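Local coordinates for protein inositol-1-monophosphatase (Thermotoga maritima, PDB 2P3N) that dephosphorylates inositol 1-phosphate, fructose 1,6-bisphosphate and several other phosphate esters, using magnesium ions as cofactor and working as a homotetramer, at residues Gly109-Tyr121 against Ala177-Val189. Numbering follows the deposited sequence.
Sequences GVVHAPALNETLY and AALNAAYVGAGRV
Leu120, Leu179 and Val111 show how a helix made mostly of small residues can settle on a β-hairpin. Leu120 lies across Leu179 at about a right angle, CD1 to CD1 at 4.0 Å, while its other methyl, CD2, slips along the helix surface, 3.8 Å from Ala182 CB and close also to Ala186 CB. The alanines let the branched strand residues come near the helix backbone: Val111, with CG1 anti to its own N (chi1 180°), straddles the methyl of Ala178 with both branches and brings CG1 to 4.0 Å from Leu179 N. Leu179 in turn spreads its two methyls against the hairpin, CD2 reaching Ala113 CB at 3.8 Å and the tip of Leu116. This is the central helical layer of the αβαβα sandwich of the inositol monophosphatase family, where helices 177-185 and 199-211 lie between the two β-sheets; the helix start, bonded through Ala178 N to Asp82, borders the probable substrate site. At the hairpin turn a G1 β-bulge sets Asn117 and Glu118 together opposite Ala113, whose O accepts from the N of Glu118 and of Leu116. Polar groups take over toward the C-terminal end of the helix. OE2 of the extended Glu118 side chain lies at the edge of the Tyr183 ring, in its plane, and receives the hydroxyl OH at 2.6 Å through its syn lone pair, with carboxylate and ring turned 68° apart. Glu118 OE1 forms a salt bridge with Arg188 NH1 (2.7 Å), which reaches it from above the carboxylate plane. Cutting Glu118 back to an alanine removes both oxygens at once, and is likely to leave the Arg188 charge without this mate and the Tyr183 hydroxyl without its acceptor in the hairpin. Arg188 follows directly on Gly187, where a Schellman motif ends the helix, and lays CD over the centre of the Tyr183 ring, whose opposite face meets Leu179 CG near the rim.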
ATOM      1  N   GLY A 109       4.873 -12.327  20.115  1.00 43.69           N
ATOM      2  CA  GLY A 109       5.612 -11.177  19.637  1.00 40.97           C
ATOM      3  C   GLY A 109       4.997 -10.616  18.367  1.00 38.01           C
ATOM      4  O   GLY A 109       4.528 -11.357  17.510  1.00 41.64           O
ATOM      5  N   VAL A 110       4.967  -9.301  18.248  1.00 34.67           N
ATOM      6  CA  VAL A 110       4.432  -8.687  17.047  1.00 33.90           C
ATOM      7  C   VAL A 110       5.189  -7.398  16.767  1.00 33.71           C
ATOM      8  O   VAL A 110       5.457  -6.611  17.679  1.00 34.44           O
ATOM      9  CB  VAL A 110       2.904  -8.433  17.165  1.00 35.17           C
ATOM     10  CG1 VAL A 110       2.566  -7.926  18.536  1.00 51.74           C
ATOM     11  CG2 VAL A 110       2.457  -7.439  16.107  1.00 31.47           C
ATOM     12  N   VAL A 111       5.584  -7.221  15.508  1.00 31.60           N
ATOM     13  CA  VAL A 111       6.315  -6.030  15.070  1.00 31.42           C
ATOM     14  C   VAL A 111       5.525  -5.461  13.893  1.00 27.24           C
ATOM     15  O   VAL A 111       5.192  -6.184  12.956  1.00 27.08           O
ATOM     16  CB  VAL A 111       7.767  -6.374  14.595  1.00 31.92           C
ATOM     17  CG1 VAL A 111       8.491  -5.115  14.137  1.00 29.61           C
ATOM     18  CG2 VAL A 111       8.543  -7.019  15.711  1.00 31.06           C
ATOM     19  N   HIS A 112       5.209  -4.175  13.944  1.00 27.04           N
ATOM     20  CA  HIS A 112       4.447  -3.562  12.864  1.00 27.53           C
ATOM     21  C   HIS A 112       5.090  -2.294  12.300  1.00 25.83           C
ATOM     22  O   HIS A 112       5.079  -1.246  12.942  1.00 24.66           O
ATOM     23  CB  HIS A 112       3.013  -3.259  13.325  1.00 22.57           C
ATOM     24  CG  HIS A 112       2.186  -2.560  12.291  1.00 22.73           C
ATOM     25  ND1 HIS A 112       1.886  -3.127  11.072  1.00 18.81           N
ATOM     26  CD2 HIS A 112       1.626  -1.326  12.280  1.00 24.12           C
ATOM     27  CE1 HIS A 112       1.177  -2.272  10.355  1.00 19.40           C
ATOM     28  NE2 HIS A 112       1.004  -1.173  11.065  1.00 20.50           N
ATOM     29  N   ALA A 113       5.657  -2.413  11.098  1.00 25.44           N
ATOM     30  CA  ALA A 113       6.285  -1.288  10.418  1.00 27.53           C
ATOM     31  C   ALA A 113       5.157  -0.643   9.636  1.00 27.50           C
ATOM     32  O   ALA A 113       4.751  -1.132   8.583  1.00 27.83           O
ATOM     33  CB  ALA A 113       7.369  -1.774   9.483  1.00 22.21           C
ATOM     34  N   PRO A 114       4.638   0.479  10.149  1.00 33.30           N
ATOM     35  CA  PRO A 114       3.532   1.245   9.554  1.00 29.84           C
ATOM     36  C   PRO A 114       3.708   1.720   8.113  1.00 29.10           C
ATOM     37  O   PRO A 114       2.868   1.446   7.261  1.00 29.80           O
ATOM     38  CB  PRO A 114       3.362   2.418  10.527  1.00 33.02           C
ATOM     39  CG  PRO A 114       3.953   1.897  11.837  1.00 30.47           C
ATOM     40  CD  PRO A 114       5.161   1.155  11.352  1.00 31.47           C
ATOM     41  N   ALA A 115       4.790   2.440   7.840  1.00 25.90           N
ATOM     42  CA  ALA A 115       5.021   2.960   6.493  1.00 29.57           C
ATOM     43  C   ALA A 115       5.240   1.865   5.462  1.00 27.08           C
ATOM     44  O   ALA A 115       5.162   2.113   4.264  1.00 28.48           O
ATOM     45  CB  ALA A 115       6.223   3.924   6.490  1.00 18.33           C
ATOM     46  N   LEU A 116       5.509   0.651   5.921  1.00 23.42           N
ATOM     47  CA  LEU A 116       5.764  -0.430   4.994  1.00 26.64           C
ATOM     48  C   LEU A 116       4.598  -1.386   4.888  1.00 27.59           C
ATOM     49  O   LEU A 116       4.547  -2.192   3.967  1.00 24.98           O
ATOM     50  CB  LEU A 116       7.009  -1.219   5.428  1.00 28.00           C
ATOM     51  CG  LEU A 116       8.357  -0.507   5.581  1.00 26.98           C
ATOM     52  CD1 LEU A 116       9.414  -1.533   5.965  1.00 20.72           C
ATOM     53  CD2 LEU A 116       8.745   0.186   4.280  1.00 22.44           C
ATOM     54  N   ASN A 117       3.666  -1.287   5.831  1.00 29.80           N
ATOM     55  CA  ASN A 117       2.518  -2.186   5.888  1.00 27.40           C
ATOM     56  C   ASN A 117       2.992  -3.630   6.062  1.00 24.84           C
ATOM     57  O   ASN A 117       2.493  -4.557   5.431  1.00 22.57           O
ATOM     58  CB  ASN A 117       1.656  -2.052   4.637  1.00 28.92           C
ATOM     59  CG  ASN A 117       0.690  -0.908   4.738  1.00 34.15           C
ATOM     60  OD1 ASN A 117      -0.223  -0.931   5.560  1.00 42.64           O
ATOM     61  ND2 ASN A 117       0.889   0.112   3.918  1.00 39.61           N
ATOM     62  N   GLU A 118       3.972  -3.802   6.935  1.00 25.94           N
ATOM     63  CA  GLU A 118       4.510  -5.114   7.217  1.00 26.49           C
ATOM     64  C   GLU A 118       4.226  -5.450   8.659  1.00 28.80           C
ATOM     65  O   GLU A 118       4.583  -4.695   9.560  1.00 31.01           O
ATOM     66  CB  GLU A 118       6.009  -5.127   6.984  1.00 26.00           C
ATOM     67  CG  GLU A 118       6.388  -4.775   5.565  1.00 30.38           C
ATOM     68  CD  GLU A 118       7.870  -4.879   5.326  1.00 33.08           C
ATOM     69  OE1 GLU A 118       8.252  -5.072   4.149  1.00 38.08           O
ATOM     70  OE2 GLU A 118       8.645  -4.763   6.309  1.00 32.65           O
ATOM     71  N   THR A 119       3.556  -6.574   8.876  1.00 28.31           N
ATOM     72  CA  THR A 119       3.241  -7.008  10.220  1.00 27.24           C
ATOM     73  C   THR A 119       3.776  -8.423  10.394  1.00 28.25           C
ATOM     74  O   THR A 119       3.225  -9.387   9.864  1.00 26.02           O
ATOM     75  CB  THR A 119       1.717  -7.004  10.508  1.00 25.40           C
ATOM     76  OG1 THR A 119       1.138  -5.758  10.087  1.00 25.40           O
ATOM     77  CG2 THR A 119       1.479  -7.148  12.023  1.00 20.88           C
ATOM     78  N   LEU A 120       4.872  -8.521  11.136  1.00 28.94           N
ATOM     79  CA  LEU A 120       5.515  -9.786  11.417  1.00 27.73           C
ATOM     80  C   LEU A 120       5.150 -10.172  12.847  1.00 27.71           C
ATOM     81  O   LEU A 120       5.219  -9.345  13.750  1.00 29.51           O
ATOM     82  CB  LEU A 120       7.027  -9.627  11.252  1.00 27.39           C
ATOM     83  CG  LEU A 120       7.366  -9.124   9.845  1.00 27.84           C
ATOM     84  CD1 LEU A 120       7.468  -7.615   9.874  1.00 33.52           C
ATOM     85  CD2 LEU A 120       8.673  -9.721   9.359  1.00 30.46           C
ATOM     86  N   TYR A 121       4.736 -11.417  13.053  1.00 27.41           N
ATOM     87  CA  TYR A 121       4.368 -11.864  14.392  1.00 26.61           C
ATOM     88  C   TYR A 121       4.573 -13.352  14.597  1.00 30.05           C
ATOM     89  O   TYR A 121       4.714 -14.113  13.647  1.00 33.04           O
ATOM     90  CB  TYR A 121       2.907 -11.527  14.689  1.00 23.51           C
ATOM     91  CG  TYR A 121       1.959 -12.009  13.628  1.00 22.43           C
ATOM     92  CD1 TYR A 121       1.768 -11.280  12.455  1.00 24.21           C
ATOM     93  CD2 TYR A 121       1.293 -13.222  13.767  1.00 25.29           C
ATOM     94  CE1 TYR A 121       0.936 -11.752  11.443  1.00 25.78           C
ATOM     95  CE2 TYR A 121       0.461 -13.705  12.762  1.00 27.86           C
ATOM     96  CZ  TYR A 121       0.289 -12.966  11.605  1.00 23.12           C
ATOM     97  OH  TYR A 121      -0.521 -13.453  10.614  1.00 31.21           O
ATOM     98  N   ALA A 177      15.624  -2.016  15.211  1.00 43.72           N
ATOM     99  CA  ALA A 177      16.047  -3.236  15.881  1.00 46.01           C
ATOM    100  C   ALA A 177      15.000  -4.344  15.724  1.00 44.76           C
ATOM    101  O   ALA A 177      15.268  -5.406  15.154  1.00 42.59           O
ATOM    102  CB  ALA A 177      16.278  -2.948  17.357  1.00 47.38           C
ATOM    103  N   ALA A 178      13.806  -4.085  16.243  1.00 42.94           N
ATOM    104  CA  ALA A 178      12.719  -5.049  16.169  1.00 39.80           C
ATOM    105  C   ALA A 178      12.490  -5.526  14.727  1.00 37.76           C
ATOM    106  O   ALA A 178      12.398  -6.724  14.466  1.00 35.51           O
ATOM    107  CB  ALA A 178      11.442  -4.430  16.736  1.00 31.43           C
ATOM    108  N   LEU A 179      12.406  -4.586  13.795  1.00 36.56           N
ATOM    109  CA  LEU A 179      12.178  -4.927  12.401  1.00 37.13           C
ATOM    110  C   LEU A 179      13.335  -5.714  11.785  1.00 40.70           C
ATOM    111  O   LEU A 179      13.117  -6.549  10.912  1.00 42.74           O
ATOM    112  CB  LEU A 179      11.914  -3.659  11.590  1.00 30.00           C
ATOM    113  CG  LEU A 179      11.399  -3.847  10.160  1.00 31.96           C
ATOM    114  CD1 LEU A 179      10.139  -4.716  10.148  1.00 25.70           C
ATOM    115  CD2 LEU A 179      11.112  -2.480   9.564  1.00 28.92           C
ATOM    116  N   ASN A 180      14.560  -5.463  12.237  1.00 40.55           N
ATOM    117  CA  ASN A 180      15.713  -6.175  11.692  1.00 42.61           C
ATOM    118  C   ASN A 180      15.776  -7.601  12.180  1.00 44.81           C
ATOM    119  O   ASN A 180      16.230  -8.484  11.459  1.00 45.88           O
ATOM    120  CB  ASN A 180      17.019  -5.465  12.051  1.00 47.21           C
ATOM    121  CG  ASN A 180      17.282  -4.252  11.179  1.00 52.42           C
ATOM    122  OD1 ASN A 180      18.249  -3.517  11.390  1.00 61.41           O
ATOM    123  ND2 ASN A 180      16.421  -4.037  10.189  1.00 57.24           N
ATOM    124  N   ALA A 181      15.331  -7.827  13.410  1.00 45.70           N
ATOM    125  CA  ALA A 181      15.340  -9.168  13.974  1.00 43.50           C
ATOM    126  C   ALA A 181      14.287  -9.985  13.253  1.00 43.21           C
ATOM    127  O   ALA A 181      14.518 -11.136  12.894  1.00 44.29           O
ATOM    128  CB  ALA A 181      15.026  -9.113  15.454  1.00 49.70           C
ATOM    129  N   ALA A 182      13.127  -9.364  13.043  1.00 44.74           N
ATOM    130  CA  ALA A 182      11.988  -9.990  12.366  1.00 39.76           C
ATOM    131  C   ALA A 182      12.295 -10.305  10.907  1.00 36.07           C
ATOM    132  O   ALA A 182      11.768 -11.267  10.349  1.00 35.02           O
ATOM    133  CB  ALA A 182      10.771  -9.087  12.452  1.00 35.87           C
ATOM    134  N   TYR A 183      13.144  -9.493  10.291  1.00 31.26           N
ATOM    135  CA  TYR A 183      13.506  -9.722   8.911  1.00 32.00           C
ATOM    136  C   TYR A 183      14.272 -11.028   8.751  1.00 35.27           C
ATOM    137  O   TYR A 183      14.198 -11.660   7.700  1.00 37.52           O
ATOM    138  CB  TYR A 183      14.333  -8.550   8.379  1.00 24.28           C
ATOM    139  CG  TYR A 183      13.499  -7.454   7.744  1.00 24.94           C
ATOM    140  CD1 TYR A 183      12.097  -7.476   7.820  1.00 26.16           C
ATOM    141  CD2 TYR A 183      14.103  -6.389   7.084  1.00 22.07           C
ATOM    142  CE1 TYR A 183      11.318  -6.455   7.254  1.00 24.79           C
ATOM    143  CE2 TYR A 183      13.341  -5.368   6.517  1.00 22.30           C
ATOM    144  CZ  TYR A 183      11.951  -5.404   6.606  1.00 27.16           C
ATOM    145  OH  TYR A 183      11.201  -4.381   6.065  1.00 30.56           O
ATOM    146  N   VAL A 184      15.009 -11.441   9.780  1.00 37.09           N
ATOM    147  CA  VAL A 184      15.749 -12.694   9.677  1.00 40.45           C
ATOM    148  C   VAL A 184      14.733 -13.824   9.748  1.00 40.46           C
ATOM    149  O   VAL A 184      14.862 -14.842   9.066  1.00 41.60           O
ATOM    150  CB  VAL A 184      16.808 -12.881  10.822  1.00 43.32           C
ATOM    151  CG1 VAL A 184      17.523 -11.568  11.116  1.00 35.03           C
ATOM    152  CG2 VAL A 184      16.157 -13.447  12.065  1.00 47.24           C
ATOM    153  N   GLY A 185      13.713 -13.633  10.575  1.00 37.03           N
ATOM    154  CA  GLY A 185      12.684 -14.643  10.710  1.00 34.51           C
ATOM    155  C   GLY A 185      11.925 -14.821   9.410  1.00 35.23           C
ATOM    156  O   GLY A 185      11.406 -15.897   9.144  1.00 36.13           O
ATOM    157  N   ALA A 186      11.865 -13.764   8.597  1.00 38.93           N
ATOM    158  CA  ALA A 186      11.153 -13.795   7.316  1.00 38.09           C
ATOM    159  C   ALA A 186      12.071 -14.159   6.159  1.00 36.98           C
ATOM    160  O   ALA A 186      11.650 -14.136   5.011  1.00 39.35           O
ATOM    161  CB  ALA A 186      10.502 -12.442   7.041  1.00 34.91           C
ATOM    162  N   GLY A 187      13.323 -14.484   6.467  1.00 38.65           N
ATOM    163  CA  GLY A 187      14.279 -14.857   5.436  1.00 41.12           C
ATOM    164  C   GLY A 187      14.898 -13.707   4.647  1.00 40.32           C
ATOM    165  O   GLY A 187      15.747 -13.919   3.780  1.00 40.46           O
ATOM    166  N   ARG A 188      14.486 -12.483   4.946  1.00 38.91           N
ATOM    167  CA  ARG A 188      15.012 -11.334   4.236  1.00 36.57           C
ATOM    168  C   ARG A 188      16.494 -11.105   4.499  1.00 37.97           C
ATOM    169  O   ARG A 188      17.231 -10.729   3.587  1.00 37.46           O
ATOM    170  CB  ARG A 188      14.196 -10.096   4.591  1.00 38.77           C
ATOM    171  CG  ARG A 188      12.725 -10.262   4.254  1.00 33.46           C
ATOM    172  CD  ARG A 188      12.005  -8.944   4.251  1.00 31.08           C
ATOM    173  NE  ARG A 188      10.662  -9.096   3.722  1.00 27.24           N
ATOM    174  CZ  ARG A 188       9.829  -8.085   3.523  1.00 31.39           C
ATOM    175  NH1 ARG A 188      10.213  -6.848   3.816  1.00 30.58           N
ATOM    176  NH2 ARG A 188       8.622  -8.312   3.022  1.00 28.19           N
ATOM    177  N   VAL A 189      16.930 -11.296   5.743  1.00 38.07           N
ATOM    178  CA  VAL A 189      18.347 -11.155   6.078  1.00 39.73           C
ATOM    179  C   VAL A 189      18.803 -12.463   6.656  1.00 43.83           C
ATOM    180  O   VAL A 189      17.977 -13.301   7.028  1.00 44.03           O
ATOM    181  CB  VAL A 189      18.656 -10.057   7.118  1.00 40.59           C
ATOM    182  CG1 VAL A 189      18.692  -8.705   6.434  1.00 42.87           C
ATOM    183  CG2 VAL A 189      17.648 -10.100   8.255  1.00 35.62           C
TER